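Local coordinates for protein beta-galactoside alpha-2,6-sialyltransferase (Photobacterium sp., PDB 2Z4T) that probably transfers sialic acid from a CMP-linked donor onto galactose-containing acceptors such as lactose, forming an alpha-2,6 linkage, at residues N347-S352 with M439-V444. Sequence-based numbering, arbitrary orientation.
Sequences NEYNSS and MLPDAV. With MG (magnesium ion), chain K.
Y349, near the C-terminal end of helix 342-349, faces P441 in the loop that leads into strand 443-447, and with 7.9 Å between their CA atoms the two backbones are kept a side chain apart. The side chain of Y349 leaves the backbone toward the loop, and its ring bridges the gap. S351 is the first residue to leave helical backbone angles, with a positive phi and a cis peptide before it. On the other side, M439 to D442 is extended or turned backbone, and regular strand starts at A443.

The hydroxyl of Y349 donates to the carbonyl oxygen of M439, with 2.8 Å from Y349 OH to M439 O. That oxygen lies at the ring edge, near the ring plane, while the hydroxyl stands 32° out of the carbonyl plane and makes a C=O...OH angle of 147°. P441 packs against the same end of the ring, its CD 3.6 Å from OH of Y349 and its CB 4.1 Å from CZ.

Both segments belong to the GT-B half built on the parallel sheet in which strand 443-447 runs between 356-360 and 460-465. This half contributes residues to the CMP site, and L440, whose side chain starts out away from the helix segment, packs on F431 of that site. The loop therefore has the helix end on one side and helix 431-436 on another.

M439 crosses the tyrosine at a slant: its chain, bent at both chi2 and chi3, brings the CE methyl 3.7 Å from CE2 of Y349, and it also touches K342, L345 and Q346 of the helix. F401 meets the tyrosine edge-to-face. At the opposite end of the residue, the backbone O of Y349 binds a magnesium ion at 2.5 Å, in a site completed by S352, L354, N356 and D399.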
loop_
_atom_site.group_PDB
_atom_site.type_symbol
_atom_site.label_atom_id
_atom_site.label_comp_id
_atom_site.label_asym_id
_atom_site.label_seq_id
_atom_site.Cartn_x
_atom_site.Cartn_y
_atom_site.Cartn_z
ATOM N N ASN A 347 -14.279 20.974 9.109
ATOM C CA ASN A 347 -15.522 21.735 9.340
ATOM C C ASN A 347 -16.338 21.079 10.434
ATOM O O ASN A 347 -16.827 21.767 11.328
ATOM C CB ASN A 347 -16.408 21.850 8.091
ATOM C CG ASN A 347 -15.817 22.737 7.021
ATOM O OD1 ASN A 347 -15.005 23.617 7.304
ATOM N ND2 ASN A 347 -16.231 22.512 5.775
ATOM N N GLU A 348 -16.501 19.759 10.356
ATOM C CA GLU A 348 -17.318 19.044 11.341
ATOM C C GLU A 348 -16.749 19.102 12.753
ATOM O O GLU A 348 -17.504 19.290 13.705
ATOM C CB GLU A 348 -17.584 17.617 10.909
ATOM C CG GLU A 348 -18.603 17.541 9.803
ATOM C CD GLU A 348 -18.412 16.327 8.907
ATOM O OE1 GLU A 348 -17.347 15.648 8.985
ATOM O OE2 GLU A 348 -19.349 16.060 8.117
ATOM N N TYR A 349 -15.427 18.982 12.884
ATOM C CA TYR A 349 -14.748 19.210 14.162
ATOM C C TYR A 349 -15.034 20.595 14.784
ATOM O O TYR A 349 -14.862 20.749 16.000
ATOM C CB TYR A 349 -13.218 19.072 14.013
ATOM C CG TYR A 349 -12.638 17.667 13.942
ATOM C CD1 TYR A 349 -13.391 16.547 14.287
ATOM C CD2 TYR A 349 -11.308 17.464 13.539
ATOM C CE1 TYR A 349 -12.848 15.263 14.218
ATOM C CE2 TYR A 349 -10.753 16.174 13.473
ATOM C CZ TYR A 349 -11.530 15.085 13.816
ATOM O OH TYR A 349 -11.009 13.818 13.782
ATOM N N ASN A 350 -15.515 21.565 13.982
ATOM C CA ASN A 350 -15.237 22.999 14.229
ATOM C C ASN A 350 -16.046 24.100 14.930
ATOM O O ASN A 350 -15.369 25.038 15.375
ATOM C CB ASN A 350 -14.556 23.664 13.021
ATOM C CG ASN A 350 -13.043 23.754 13.189
ATOM O OD1 ASN A 350 -12.309 24.060 12.242
ATOM N ND2 ASN A 350 -12.567 23.458 14.399
ATOM N N SER A 351 -17.376 24.198 15.038
ATOM C CA SER A 351 -18.552 23.501 14.533
ATOM C C SER A 351 -19.372 23.321 15.811
ATOM O O SER A 351 -20.450 23.902 15.965
ATOM C CB SER A 351 -18.342 22.179 13.876
ATOM O OG SER A 351 -19.640 21.682 13.618
ATOM N N SER A 352 -18.823 22.533 16.733
ATOM C CA SER A 352 -19.331 22.472 18.087
ATOM C C SER A 352 -18.245 22.887 19.095
ATOM O O SER A 352 -17.052 22.758 18.835
ATOM C CB SER A 352 -19.896 21.081 18.365
ATOM O OG SER A 352 -20.048 20.840 19.741
ATOM N N MET A 439 -5.246 14.901 11.674
ATOM C CA MET A 439 -6.700 15.023 11.763
ATOM C C MET A 439 -7.223 14.068 12.830
ATOM O O MET A 439 -8.379 13.630 12.795
ATOM C CB MET A 439 -7.353 14.692 10.416
ATOM C CG MET A 439 -7.274 15.798 9.352
ATOM S SD MET A 439 -7.888 17.388 9.960
ATOM C CE MET A 439 -9.660 17.098 10.047
ATOM N N LEU A 440 -6.358 13.732 13.777
ATOM C CA LEU A 440 -6.792 13.001 14.948
ATOM C C LEU A 440 -7.692 13.883 15.814
ATOM O O LEU A 440 -7.420 15.067 16.014
ATOM C CB LEU A 440 -5.578 12.501 15.734
ATOM C CG LEU A 440 -5.013 11.093 15.455
ATOM C CD1 LEU A 440 -5.579 10.400 14.238
ATOM C CD2 LEU A 440 -3.476 11.098 15.473
ATOM N N PRO A 441 -8.770 13.292 16.357
ATOM C CA PRO A 441 -9.702 13.987 17.234
ATOM C C PRO A 441 -9.050 14.153 18.605
ATOM O O PRO A 441 -7.904 13.741 18.778
ATOM C CB PRO A 441 -10.845 12.994 17.321
ATOM C CG PRO A 441 -10.138 11.684 17.274
ATOM C CD PRO A 441 -9.146 11.877 16.185
ATOM N N ASP A 442 -9.765 14.717 19.575
ATOM C CA ASP A 442 -9.259 14.781 20.950
ATOM C C ASP A 442 -9.240 13.433 21.657
ATOM O O ASP A 442 -8.388 13.200 22.506
ATOM C CB ASP A 442 -10.075 15.757 21.788
ATOM C CG ASP A 442 -10.160 17.096 21.148
ATOM O OD1 ASP A 442 -9.106 17.771 21.084
ATOM O OD2 ASP A 442 -11.262 17.448 20.672
ATOM N N ALA A 443 -10.185 12.554 21.340
ATOM C CA ALA A 443 -10.198 11.244 21.983
ATOM C C ALA A 443 -10.538 10.170 20.988
ATOM O O ALA A 443 -11.430 10.335 20.151
ATOM C CB ALA A 443 -11.180 11.210 23.164
ATOM N N VAL A 444 -9.813 9.071 21.077
ATOM C CA VAL A 444 -10.127 7.887 20.289
ATOM C C VAL A 444 -10.195 6.665 21.177
ATOM O O VAL A 444 -9.346 6.467 22.045
ATOM C CB VAL A 444 -9.226 7.710 19.005
ATOM C CG1 VAL A 444 -7.998 8.647 18.965
ATOM C CG2 VAL A 444 -8.903 6.256 18.686
HETATM MG MG MG K . -16.202 20.263 18.021
#